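Local coordinates for oligopeptide-binding protein AppA (Bacillus subtilis, PDB 1XOC), which serves as the peptide-binding component of an oligopeptide permease, binding tetra- and pentapeptides, but not tripeptides, for transport into the cell, at residues L287-L301 with V372-L384. Numbering follows the deposited sequence.
Sequences LTTALDRESIVSQVL and VREDIAVVVQEQL. With ZN (zinc ion), chain F; ZN (zinc ion), chain J.
In Val-300, chi1 of -173° sets CG1 anti to the backbone N, over Val-372 O and Asp-375 CB, with CG2 toward Val-379, and the side chain fills as a knob the hole among Val-372, Asp-375, Ile-376 and Val-379. CG1 settles 3.5 Å from Val-372 O, while the Leu-301 side chain crosses that of Val-372 at about a right angle, CD1 3.7 Å from CG1. One turn back, Ile-296 and Val-379 pass alongside, pointing opposite ways, CG1 to CG1 at 3.8 Å, and CG2 of Ile-296 lies on CG1 of Ile-376. The short segments 293-300 and 372-384 run roughly antiparallel, 138° between their directions, with axes 10.6 Å apart.

At the turn before helix 293-300, Gln-383 has CG anti to its carbonyl carbon (chi1 -68°) and an extended chain beyond, which brings the amide to Leu-291 and Asp-292. NE2 as modelled lies 2.9 Å from Asp-292 N, donor against donor; the amide is probably turned over, and its oxygen, placed there instead, might accept from Asp-292 N. An alanine here would remove the amide and is likely to open a gap beside CD2 of Leu-291, leaving the turn without its polar neighbour. That same CD2 meets Leu-384 CD2 at 3.9 Å and also touches Val-380. Asp-292 N-caps helix 293-300, OD2 accepting from Ser-295 N above the carboxylate plane.

Three waters add bridges, joining Ala-290 O to Gln-383 O, Gln-299 NE2 to Glu-382 OE1, and Val-300 O to Asp-375 OD1, which also binds a zinc ion. Arg-373, its side chain leaving away from this interface, donates through NH2 to the bound peptide's backbone. Helix 371-385 links parallel neighbouring strands 358-367 and 390-396, so helix 293-300 packs onto the helix of a beta-alpha-beta crossover in this solute-binding protein fold.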
loop_
_atom_site.group_PDB
_atom_site.type_symbol
_atom_site.label_atom_id
_atom_site.label_comp_id
_atom_site.label_asym_id
_atom_site.label_seq_id
_atom_site.Cartn_x
_atom_site.Cartn_y
_atom_site.Cartn_z
ATOM N N LEU A 287 2.023 -25.533 0.670
ATOM C CA LEU A 287 3.015 -24.645 0.063
ATOM C C LEU A 287 3.727 -23.833 1.133
ATOM O O LEU A 287 4.949 -23.696 1.121
ATOM C CB LEU A 287 2.362 -23.723 -0.960
ATOM C CG LEU A 287 1.793 -24.368 -2.220
ATOM C CD1 LEU A 287 0.823 -23.453 -2.947
ATOM C CD2 LEU A 287 2.902 -24.761 -3.155
ATOM N N THR A 288 2.974 -23.322 2.092
ATOM C CA THR A 288 3.596 -22.619 3.191
ATOM C C THR A 288 4.520 -23.550 3.974
ATOM O O THR A 288 5.650 -23.189 4.327
ATOM C CB THR A 288 2.521 -22.031 4.124
ATOM O OG1 THR A 288 1.759 -21.059 3.389
ATOM C CG2 THR A 288 3.158 -21.383 5.355
ATOM N N THR A 289 4.042 -24.760 4.232
ATOM C CA THR A 289 4.798 -25.728 5.029
ATOM C C THR A 289 6.089 -26.133 4.325
ATOM O O THR A 289 7.058 -26.526 4.972
ATOM C CB THR A 289 3.930 -26.980 5.304
ATOM O OG1 THR A 289 2.730 -26.571 5.950
ATOM C CG2 THR A 289 4.634 -27.990 6.199
ATOM N N ALA A 290 6.095 -26.041 2.998
ATOM C CA ALA A 290 7.272 -26.406 2.195
ATOM C C ALA A 290 8.345 -25.319 2.171
ATOM O O ALA A 290 9.451 -25.563 1.683
ATOM C CB ALA A 290 6.853 -26.701 0.774
ATOM N N LEU A 291 8.005 -24.127 2.649
ATOM C CA LEU A 291 8.906 -22.985 2.566
ATOM C C LEU A 291 9.575 -22.676 3.898
ATOM O O LEU A 291 8.916 -22.471 4.924
ATOM C CB LEU A 291 8.186 -21.762 2.024
ATOM C CG LEU A 291 7.617 -21.900 0.610
ATOM C CD1 LEU A 291 6.669 -20.761 0.268
ATOM C CD2 LEU A 291 8.756 -22.041 -0.425
ATOM N N ASP A 292 10.900 -22.630 3.861
ATOM C CA ASP A 292 11.710 -22.366 5.031
ATOM C C ASP A 292 11.797 -20.856 5.194
ATOM O O ASP A 292 12.783 -20.220 4.802
ATOM C CB ASP A 292 13.097 -22.989 4.866
ATOM C CG ASP A 292 13.922 -22.941 6.146
ATOM O OD1 ASP A 292 14.957 -23.646 6.194
ATOM O OD2 ASP A 292 13.541 -22.188 7.082
ATOM N N ARG A 293 10.748 -20.273 5.754
ATOM C CA ARG A 293 10.653 -18.817 5.840
ATOM C C ARG A 293 11.727 -18.186 6.744
ATOM O O ARG A 293 12.190 -17.078 6.496
ATOM C CB ARG A 293 9.235 -18.397 6.242
ATOM C CG ARG A 293 8.214 -18.582 5.114
ATOM C CD ARG A 293 6.825 -18.214 5.534
ATOM N NE ARG A 293 6.341 -19.201 6.464
ATOM C CZ ARG A 293 5.429 -18.993 7.408
ATOM N NH1 ARG A 293 4.861 -17.804 7.601
ATOM N NH2 ARG A 293 5.094 -20.012 8.175
ATOM N N GLU A 294 12.174 -18.909 7.766
ATOM C CA GLU A 294 13.268 -18.400 8.604
ATOM C C GLU A 294 14.566 -18.314 7.799
ATOM O O GLU A 294 15.319 -17.342 7.900
ATOM C CB GLU A 294 13.431 -19.268 9.848
ATOM C CG GLU A 294 12.126 -19.437 10.620
ATOM C CD GLU A 294 12.239 -18.950 12.031
ATOM O OE1 GLU A 294 12.479 -19.792 12.928
ATOM O OE2 GLU A 294 12.116 -17.712 12.225
ATOM N N SER A 295 14.831 -19.334 6.984
ATOM C CA SER A 295 16.002 -19.313 6.117
ATOM C C SER A 295 15.909 -18.191 5.079
ATOM O O SER A 295 16.908 -17.561 4.747
ATOM C CB SER A 295 16.167 -20.671 5.436
ATOM O OG SER A 295 17.215 -20.641 4.481
ATOM N N ILE A 296 14.710 -17.946 4.557
ATOM C CA ILE A 296 14.497 -16.826 3.628
ATOM C C ILE A 296 14.940 -15.512 4.267
ATOM O O ILE A 296 15.718 -14.761 3.683
ATOM C CB ILE A 296 13.021 -16.750 3.140
ATOM C CG1 ILE A 296 12.798 -17.840 2.084
ATOM C CG2 ILE A 296 12.680 -15.342 2.606
ATOM C CD1 ILE A 296 11.367 -18.061 1.702
ATOM N N VAL A 297 14.454 -15.238 5.463
ATOM C CA VAL A 297 14.834 -14.033 6.188
ATOM C C VAL A 297 16.344 -13.993 6.466
ATOM O O VAL A 297 16.979 -12.957 6.282
ATOM C CB VAL A 297 14.014 -13.899 7.481
ATOM C CG1 VAL A 297 14.527 -12.757 8.375
ATOM C CG2 VAL A 297 12.549 -13.662 7.133
ATOM N N SER A 298 16.924 -15.112 6.902
ATOM C CA SER A 298 18.363 -15.167 7.182
ATOM C C SER A 298 19.195 -14.935 5.934
ATOM O O SER A 298 20.195 -14.218 5.956
ATOM C CB SER A 298 18.739 -16.523 7.752
ATOM O OG SER A 298 18.107 -16.683 8.987
ATOM N N GLN A 299 18.759 -15.543 4.842
ATOM C CA GLN A 299 19.504 -15.607 3.599
ATOM C C GLN A 299 19.333 -14.285 2.876
ATOM O O GLN A 299 20.300 -13.553 2.684
ATOM C CB GLN A 299 18.957 -16.791 2.775
ATOM C CG GLN A 299 19.701 -17.210 1.530
ATOM C CD GLN A 299 19.093 -18.473 0.903
ATOM O OE1 GLN A 299 18.274 -19.177 1.520
ATOM N NE2 GLN A 299 19.491 -18.761 -0.317
ATOM N N VAL A 300 18.096 -13.936 2.567
ATOM C CA VAL A 300 17.804 -12.823 1.699
ATOM C C VAL A 300 17.835 -11.444 2.388
ATOM O O VAL A 300 18.190 -10.449 1.749
ATOM C CB VAL A 300 16.463 -13.038 0.986
ATOM C CG1 VAL A 300 16.247 -11.978 -0.015
ATOM C CG2 VAL A 300 16.442 -14.410 0.299
ATOM N N LEU A 301 17.439 -11.377 3.665
ATOM C CA LEU A 301 17.393 -10.109 4.427
ATOM C C LEU A 301 18.585 -9.973 5.404
ATOM O O LEU A 301 18.669 -9.006 6.168
ATOM C CB LEU A 301 16.083 -9.980 5.252
ATOM C CG LEU A 301 14.707 -9.807 4.601
ATOM C CD1 LEU A 301 14.763 -8.703 3.590
ATOM C CD2 LEU A 301 14.194 -11.060 3.967
ATOM N N VAL A 372 15.526 -8.020 -3.263
ATOM C CA VAL A 372 15.073 -8.924 -2.221
ATOM C C VAL A 372 13.958 -9.849 -2.732
ATOM O O VAL A 372 14.006 -11.057 -2.518
ATOM C CB VAL A 372 14.604 -8.131 -0.989
ATOM C CG1 VAL A 372 13.917 -9.025 0.034
ATOM C CG2 VAL A 372 15.801 -7.416 -0.338
ATOM N N ARG A 373 12.941 -9.298 -3.389
ATOM C CA ARG A 373 11.817 -10.120 -3.873
ATOM C C ARG A 373 12.234 -11.007 -5.032
ATOM O O ARG A 373 11.750 -12.136 -5.124
ATOM C CB ARG A 373 10.633 -9.253 -4.296
ATOM C CG ARG A 373 10.006 -8.590 -3.105
ATOM C CD ARG A 373 8.813 -7.728 -3.497
ATOM N NE ARG A 373 8.329 -6.910 -2.373
ATOM C CZ ARG A 373 7.342 -6.038 -2.503
ATOM N NH1 ARG A 373 6.701 -5.861 -3.643
ATOM N NH2 ARG A 373 6.981 -5.350 -1.408
ATOM N N GLU A 374 13.095 -10.504 -5.890
ATOM C CA GLU A 374 13.633 -11.314 -6.961
ATOM C C GLU A 374 14.343 -12.523 -6.368
ATOM O O GLU A 374 14.163 -13.650 -6.825
ATOM C CB GLU A 374 14.555 -10.481 -7.882
ATOM C CG GLU A 374 13.840 -9.248 -8.547
ATOM C CD GLU A 374 14.796 -8.314 -9.282
ATOM O OE1 GLU A 374 16.012 -8.623 -9.297
ATOM O OE2 GLU A 374 14.352 -7.283 -9.883
ATOM N N ASP A 375 15.179 -12.311 -5.367
ATOM C CA ASP A 375 15.833 -13.400 -4.646
ATOM C C ASP A 375 14.841 -14.363 -3.974
ATOM O O ASP A 375 15.007 -15.589 -4.017
ATOM C CB ASP A 375 16.764 -12.848 -3.563
ATOM C CG ASP A 375 17.965 -12.122 -4.128
ATOM O OD1 ASP A 375 18.697 -11.455 -3.375
ATOM O OD2 ASP A 375 18.207 -12.215 -5.350
ATOM N N ILE A 376 13.839 -13.826 -3.313
ATOM C CA ILE A 376 12.839 -14.695 -2.716
ATOM C C ILE A 376 12.200 -15.585 -3.752
ATOM O O ILE A 376 11.949 -16.760 -3.481
ATOM C CB ILE A 376 11.765 -13.886 -2.014
ATOM C CG1 ILE A 376 12.344 -13.222 -0.778
ATOM C CG2 ILE A 376 10.569 -14.789 -1.626
ATOM C CD1 ILE A 376 11.407 -12.239 -0.135
ATOM N N ALA A 377 11.919 -15.042 -4.939
ATOM C CA ALA A 377 11.287 -15.840 -5.999
ATOM C C ALA A 377 12.137 -17.031 -6.437
ATOM O O ALA A 377 11.646 -18.149 -6.695
ATOM C CB ALA A 377 10.917 -14.986 -7.172
ATOM N N VAL A 378 13.437 -16.804 -6.491
ATOM C CA VAL A 378 14.392 -17.867 -6.848
ATOM C C VAL A 378 14.470 -18.898 -5.711
ATOM O O VAL A 378 14.475 -20.094 -5.941
ATOM C CB VAL A 378 15.769 -17.270 -7.153
ATOM C CG1 VAL A 378 16.762 -18.348 -7.377
ATOM C CG2 VAL A 378 15.665 -16.323 -8.377
ATOM N N VAL A 379 14.442 -18.440 -4.467
ATOM C CA VAL A 379 14.485 -19.359 -3.334
ATOM C C VAL A 379 13.212 -20.225 -3.258
ATOM O O VAL A 379 13.278 -21.430 -3.007
ATOM C CB VAL A 379 14.704 -18.598 -2.004
ATOM C CG1 VAL A 379 14.545 -19.548 -0.820
ATOM C CG2 VAL A 379 16.090 -17.946 -1.946
ATOM N N VAL A 380 12.065 -19.615 -3.492
ATOM C CA VAL A 380 10.809 -20.354 -3.578
ATOM C C VAL A 380 10.873 -21.387 -4.709
ATOM O O VAL A 380 10.463 -22.547 -4.543
ATOM C CB VAL A 380 9.599 -19.401 -3.745
ATOM C CG1 VAL A 380 8.314 -20.193 -3.988
ATOM C CG2 VAL A 380 9.456 -18.496 -2.515
ATOM N N GLN A 381 11.385 -20.998 -5.873
ATOM C CA GLN A 381 11.549 -21.973 -6.969
ATOM C C GLN A 381 12.374 -23.155 -6.546
ATOM O O GLN A 381 12.050 -24.293 -6.883
ATOM C CB GLN A 381 12.185 -21.286 -8.161
ATOM C CG GLN A 381 12.568 -22.138 -9.309
ATOM C CD GLN A 381 13.294 -21.301 -10.317
ATOM O OE1 GLN A 381 14.406 -20.818 -10.058
ATOM N NE2 GLN A 381 12.662 -21.098 -11.481
ATOM N N GLU A 382 13.463 -22.902 -5.828
ATOM C CA GLU A 382 14.355 -23.988 -5.425
ATOM C C GLU A 382 13.718 -24.878 -4.353
ATOM O O GLU A 382 13.802 -26.102 -4.447
ATOM C CB GLU A 382 15.731 -23.443 -4.992
ATOM C CG GLU A 382 16.519 -22.875 -6.200
ATOM C CD GLU A 382 17.801 -22.059 -5.857
ATOM O OE1 GLU A 382 18.020 -21.731 -4.657
ATOM O OE2 GLU A 382 18.581 -21.728 -6.804
ATOM N N GLN A 383 13.097 -24.263 -3.345
ATOM C CA GLN A 383 12.479 -25.008 -2.246
ATOM C C GLN A 383 11.276 -25.836 -2.705
ATOM O O GLN A 383 11.111 -26.978 -2.273
ATOM C CB GLN A 383 12.127 -24.087 -1.055
ATOM C CG GLN A 383 13.381 -23.543 -0.341
ATOM C CD GLN A 383 13.096 -22.649 0.846
ATOM O OE1 GLN A 383 14.011 -22.044 1.447
ATOM N NE2 GLN A 383 11.856 -22.517 1.172
ATOM N N LEU A 384 10.449 -25.291 -3.591
ATOM C CA LEU A 384 9.307 -26.052 -4.092
ATOM C C LEU A 384 9.707 -27.146 -5.075
ATOM O O LEU A 384 9.004 -28.164 -5.191
ATOM C CB LEU A 384 8.259 -25.119 -4.705
ATOM C CG LEU A 384 7.609 -24.152 -3.705
ATOM C CD1 LEU A 384 6.545 -23.316 -4.379
ATOM C CD2 LEU A 384 6.999 -24.893 -2.518
HETATM ZN ZN ZN F . 16.659 -6.878 -10.502
HETATM ZN ZN ZN J . 20.314 -10.637 -4.680
HETATM O O HOH W 1 10.548 -27.662 0.234
HETATM O O HOH W 2 19.514 -20.294 -2.417
HETATM O O HOH W 3 18.680 -9.701 -1.165
HETATM O O HOH W 4 15.808 -7.108 -12.526
HETATM O O HOH W 5 18.623 -7.885 -10.540
#